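Local coordinates for protein UDP-N-acetylmuramate--L-alanine ligase (Thermotoga maritima, PDB 1J6U) that catalyses the ATP-dependent joining of L-alanine to UDP-N-acetylmuramate in the cytoplasmic stage of peptidoglycan synthesis, at residues Y104-L109 / E174-E179. Residues are numbered along the deposited sequence; the frame is centred on the assembly and turned at random.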
ATOM      1  N   TYR A 104     -19.765  -3.748  -2.777  1.00 38.39           N
ATOM      2  CA  TYR A 104     -19.781  -5.008  -3.514  1.00 43.64           C
ATOM      3  C   TYR A 104     -18.792  -5.994  -2.880  1.00 47.98           C
ATOM      4  O   TYR A 104     -19.033  -7.205  -2.796  1.00 42.09           O
ATOM      5  CB  TYR A 104     -19.386  -4.770  -4.957  1.00 38.33           C
ATOM      6  CG  TYR A 104     -19.412  -6.022  -5.786  1.00 39.66           C
ATOM      7  CD1 TYR A 104     -20.626  -6.619  -6.151  1.00 35.98           C
ATOM      8  CD2 TYR A 104     -18.222  -6.607  -6.237  1.00 40.38           C
ATOM      9  CE1 TYR A 104     -20.654  -7.762  -6.960  1.00 36.18           C
ATOM     10  CE2 TYR A 104     -18.240  -7.748  -7.032  1.00 41.12           C
ATOM     11  CZ  TYR A 104     -19.457  -8.314  -7.393  1.00 40.09           C
ATOM     12  OH  TYR A 104     -19.459  -9.413  -8.201  1.00 48.30           O
ATOM     13  N   PHE A 105     -17.659  -5.451  -2.457  1.00 43.63           N
ATOM     14  CA  PHE A 105     -16.648  -6.242  -1.805  1.00 46.41           C
ATOM     15  C   PHE A 105     -17.258  -6.862  -0.529  1.00 47.47           C
ATOM     16  O   PHE A 105     -17.121  -8.068  -0.270  1.00 39.03           O
ATOM     17  CB  PHE A 105     -15.462  -5.353  -1.444  1.00 43.87           C
ATOM     18  CG  PHE A 105     -14.353  -6.098  -0.816  1.00 45.03           C
ATOM     19  CD1 PHE A 105     -13.782  -7.186  -1.475  1.00 48.05           C
ATOM     20  CD2 PHE A 105     -13.895  -5.749   0.446  1.00 51.39           C
ATOM     21  CE1 PHE A 105     -12.760  -7.924  -0.886  1.00 40.70           C
ATOM     22  CE2 PHE A 105     -12.876  -6.478   1.048  1.00 53.03           C
ATOM     23  CZ  PHE A 105     -12.308  -7.568   0.375  1.00 49.60           C
ATOM     24  N   ARG A 106     -17.941  -6.044   0.270  1.00 37.36           N
ATOM     25  CA  ARG A 106     -18.542  -6.603   1.455  1.00 39.97           C
ATOM     26  C   ARG A 106     -19.490  -7.715   1.095  1.00 41.19           C
ATOM     27  O   ARG A 106     -19.521  -8.762   1.744  1.00 44.46           O
ATOM     28  CB  ARG A 106     -19.313  -5.582   2.238  1.00 35.85           C
ATOM     29  CG  ARG A 106     -19.470  -6.050   3.652  1.00 42.99           C
ATOM     30  CD  ARG A 106     -20.386  -5.190   4.442  1.00 52.49           C
ATOM     31  NE  ARG A 106     -21.759  -5.468   4.077  1.00 70.32           N
ATOM     32  CZ  ARG A 106     -22.785  -4.848   4.622  1.00 75.97           C
ATOM     33  NH1 ARG A 106     -22.565  -3.926   5.544  1.00 89.14           N
ATOM     34  NH2 ARG A 106     -24.016  -5.147   4.245  1.00 91.15           N
ATOM     35  N   ASP A 107     -20.278  -7.499   0.061  1.00 42.32           N
ATOM     36  CA  ASP A 107     -21.196  -8.539  -0.335  1.00 51.15           C
ATOM     37  C   ASP A 107     -20.380  -9.726  -0.779  1.00 50.73           C
ATOM     38  O   ASP A 107     -20.754 -10.873  -0.532  1.00 46.47           O
ATOM     39  CB  ASP A 107     -22.098  -8.077  -1.476  1.00 55.05           C
ATOM     40  CG  ASP A 107     -23.141  -7.094  -1.018  1.00 74.47           C
ATOM     41  OD1 ASP A 107     -23.243  -6.891   0.222  1.00 73.29           O
ATOM     42  OD2 ASP A 107     -23.853  -6.535  -1.889  1.00 78.87           O
ATOM     43  N   THR A 108     -19.248  -9.456  -1.424  1.00 53.47           N
ATOM     44  CA  THR A 108     -18.429 -10.553  -1.913  1.00 57.05           C
ATOM     45  C   THR A 108     -17.911 -11.388  -0.752  1.00 57.19           C
ATOM     46  O   THR A 108     -17.841 -12.612  -0.841  1.00 60.56           O
ATOM     47  CB  THR A 108     -17.280 -10.044  -2.809  1.00 56.59           C
ATOM     48  OG1 THR A 108     -17.678 -10.152  -4.192  1.00 60.18           O
ATOM     49  CG2 THR A 108     -16.004 -10.862  -2.564  1.00 61.43           C
ATOM     50  N   LEU A 109     -17.569 -10.736   0.347  1.00 52.41           N
ATOM     51  CA  LEU A 109     -17.109 -11.483   1.491  1.00 45.42           C
ATOM     52  C   LEU A 109     -18.292 -12.243   2.058  1.00 51.71           C
ATOM     53  O   LEU A 109     -18.148 -13.409   2.405  1.00 55.58           O
ATOM     54  CB  LEU A 109     -16.507 -10.553   2.541  1.00 43.00           C
ATOM     55  CG  LEU A 109     -15.216  -9.879   2.087  1.00 39.78           C
ATOM     56  CD1 LEU A 109     -14.681  -8.967   3.160  1.00 39.73           C
ATOM     57  CD2 LEU A 109     -14.232 -10.957   1.739  1.00 47.32           C
ATOM     58  N   GLU A 174     -13.467   5.450   3.548  1.00 49.66           N
ATOM     59  CA  GLU A 174     -14.891   5.342   3.355  1.00 57.37           C
ATOM     60  C   GLU A 174     -15.497   4.869   4.660  1.00 54.77           C
ATOM     61  O   GLU A 174     -15.177   3.786   5.138  1.00 52.74           O
ATOM     62  CB  GLU A 174     -15.203   4.355   2.228  1.00 58.73           C
ATOM     63  CG  GLU A 174     -14.040   4.195   1.232  1.00 84.98           C
ATOM     64  CD  GLU A 174     -14.442   3.514  -0.088  1.00 97.55           C
ATOM     65  OE1 GLU A 174     -13.562   2.855  -0.712  1.00 93.01           O
ATOM     66  OE2 GLU A 174     -15.625   3.653  -0.503  1.00 86.81           O
ATOM     67  N   GLU A 175     -16.366   5.699   5.230  1.00 56.89           N
ATOM     68  CA  GLU A 175     -17.073   5.396   6.479  1.00 56.83           C
ATOM     69  C   GLU A 175     -17.671   3.973   6.498  1.00 52.73           C
ATOM     70  O   GLU A 175     -17.717   3.309   7.546  1.00 50.39           O
ATOM     71  CB  GLU A 175     -18.188   6.426   6.676  1.00 51.72           C
ATOM     72  CG  GLU A 175     -18.870   6.423   8.038  1.00 67.82           C
ATOM     73  CD  GLU A 175     -19.944   7.502   8.131  1.00 74.01           C
ATOM     74  OE1 GLU A 175     -19.945   8.277   9.121  1.00 64.92           O
ATOM     75  OE2 GLU A 175     -20.785   7.568   7.201  1.00 75.16           O
ATOM     76  N   PHE A 176     -18.115   3.512   5.334  1.00 39.78           N
ATOM     77  CA  PHE A 176     -18.714   2.179   5.189  1.00 44.08           C
ATOM     78  C   PHE A 176     -17.784   1.051   5.623  1.00 48.80           C
ATOM     79  O   PHE A 176     -18.218  -0.089   5.698  1.00 40.47           O
ATOM     80  CB  PHE A 176     -19.103   1.931   3.730  1.00 32.82           C
ATOM     81  CG  PHE A 176     -19.956   0.700   3.518  1.00 37.94           C
ATOM     82  CD1 PHE A 176     -21.293   0.689   3.900  1.00 42.17           C
ATOM     83  CD2 PHE A 176     -19.426  -0.440   2.909  1.00 39.44           C
ATOM     84  CE1 PHE A 176     -22.097  -0.446   3.677  1.00 49.96           C
ATOM     85  CE2 PHE A 176     -20.209  -1.579   2.676  1.00 44.22           C
ATOM     86  CZ  PHE A 176     -21.556  -1.585   3.064  1.00 50.74           C
ATOM     87  N   PHE A 177     -16.510   1.345   5.893  1.00 46.31           N
ATOM     88  CA  PHE A 177     -15.613   0.262   6.283  1.00 48.69           C
ATOM     89  C   PHE A 177     -16.106  -0.291   7.593  1.00 44.07           C
ATOM     90  O   PHE A 177     -15.973  -1.485   7.857  1.00 50.07           O
ATOM     91  CB  PHE A 177     -14.153   0.736   6.384  1.00 31.80           C
ATOM     92  CG  PHE A 177     -13.779   1.346   7.701  1.00 40.79           C
ATOM     93  CD1 PHE A 177     -13.154   0.568   8.693  1.00 40.21           C
ATOM     94  CD2 PHE A 177     -13.989   2.698   7.940  1.00 37.32           C
ATOM     95  CE1 PHE A 177     -12.738   1.131   9.906  1.00 40.80           C
ATOM     96  CE2 PHE A 177     -13.580   3.276   9.147  1.00 43.25           C
ATOM     97  CZ  PHE A 177     -12.951   2.494  10.139  1.00 46.31           C
ATOM     98  N   SER A 178     -16.716   0.592   8.377  1.00 44.73           N
ATOM     99  CA  SER A 178     -17.289   0.266   9.691  1.00 52.04           C
ATOM    100  C   SER A 178     -18.431  -0.766   9.625  1.00 50.68           C
ATOM    101  O   SER A 178     -18.884  -1.250  10.653  1.00 56.74           O
ATOM    102  CB  SER A 178     -17.841   1.527  10.332  1.00 45.07           C
ATOM    103  OG  SER A 178     -18.949   1.933   9.561  1.00 58.17           O
ATOM    104  N   GLU A 179     -18.883  -1.080   8.417  1.00 46.07           N
ATOM    105  CA  GLU A 179     -19.949  -2.034   8.186  1.00 39.33           C
ATOM    106  C   GLU A 179     -19.411  -3.447   8.035  1.00 42.35           C
ATOM    107  O   GLU A 179     -20.173  -4.409   7.928  1.00 37.69           O
ATOM    108  CB  GLU A 179     -20.729  -1.658   6.917  1.00 52.37           C
ATOM    109  CG  GLU A 179     -21.499  -0.364   7.033  1.00 59.90           C
ATOM    110  CD  GLU A 179     -22.474  -0.391   8.195  1.00 76.04           C
ATOM    111  OE1 GLU A 179     -22.298   0.406   9.150  1.00 77.13           O
ATOM    112  OE2 GLU A 179     -23.413  -1.221   8.150  1.00 79.63           O
TER
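Arg106 reaches out from helix 101-112 and lays its guanidinium beside Phe176 and Glu179 of a short 3-10 turn. The close packing is at the NH1 end: ring atom CZ of Phe176 sits over one face of the guanidinium, offset toward its rim, 3.6 Å from NH1, with the two planes 29° apart, and Glu179 CB meets the guanidinium edge 3.2 Å from NH1. Further back along the chain, Arg106 CD passes 4.0 Å from CE2 of Phe176. With CG anti to the backbone N (chi1 -159°) the arginine extends from the helix, and a bend at chi3 (76°) turns its end toward Glu179. The contact bridges two domains of this Mur ligase: the helix belongs to the N-terminal domain, the turn to the central ATP-binding domain, between strands 166-170 and 184-187. Polar ties are looser, among residues that stay partly exposed: NH1 gives a weak hydrogen bond to Glu179 O (3.4 Å) and stands in a long salt bridge with Glu179 OE2 (3.9 Å). Replacing Arg106 with alanine would probably cost Glu179 O this weak bond and open a gap against Phe176 CZ. Glu179 OE1 pairs instead with Lys211 on helix 202-214.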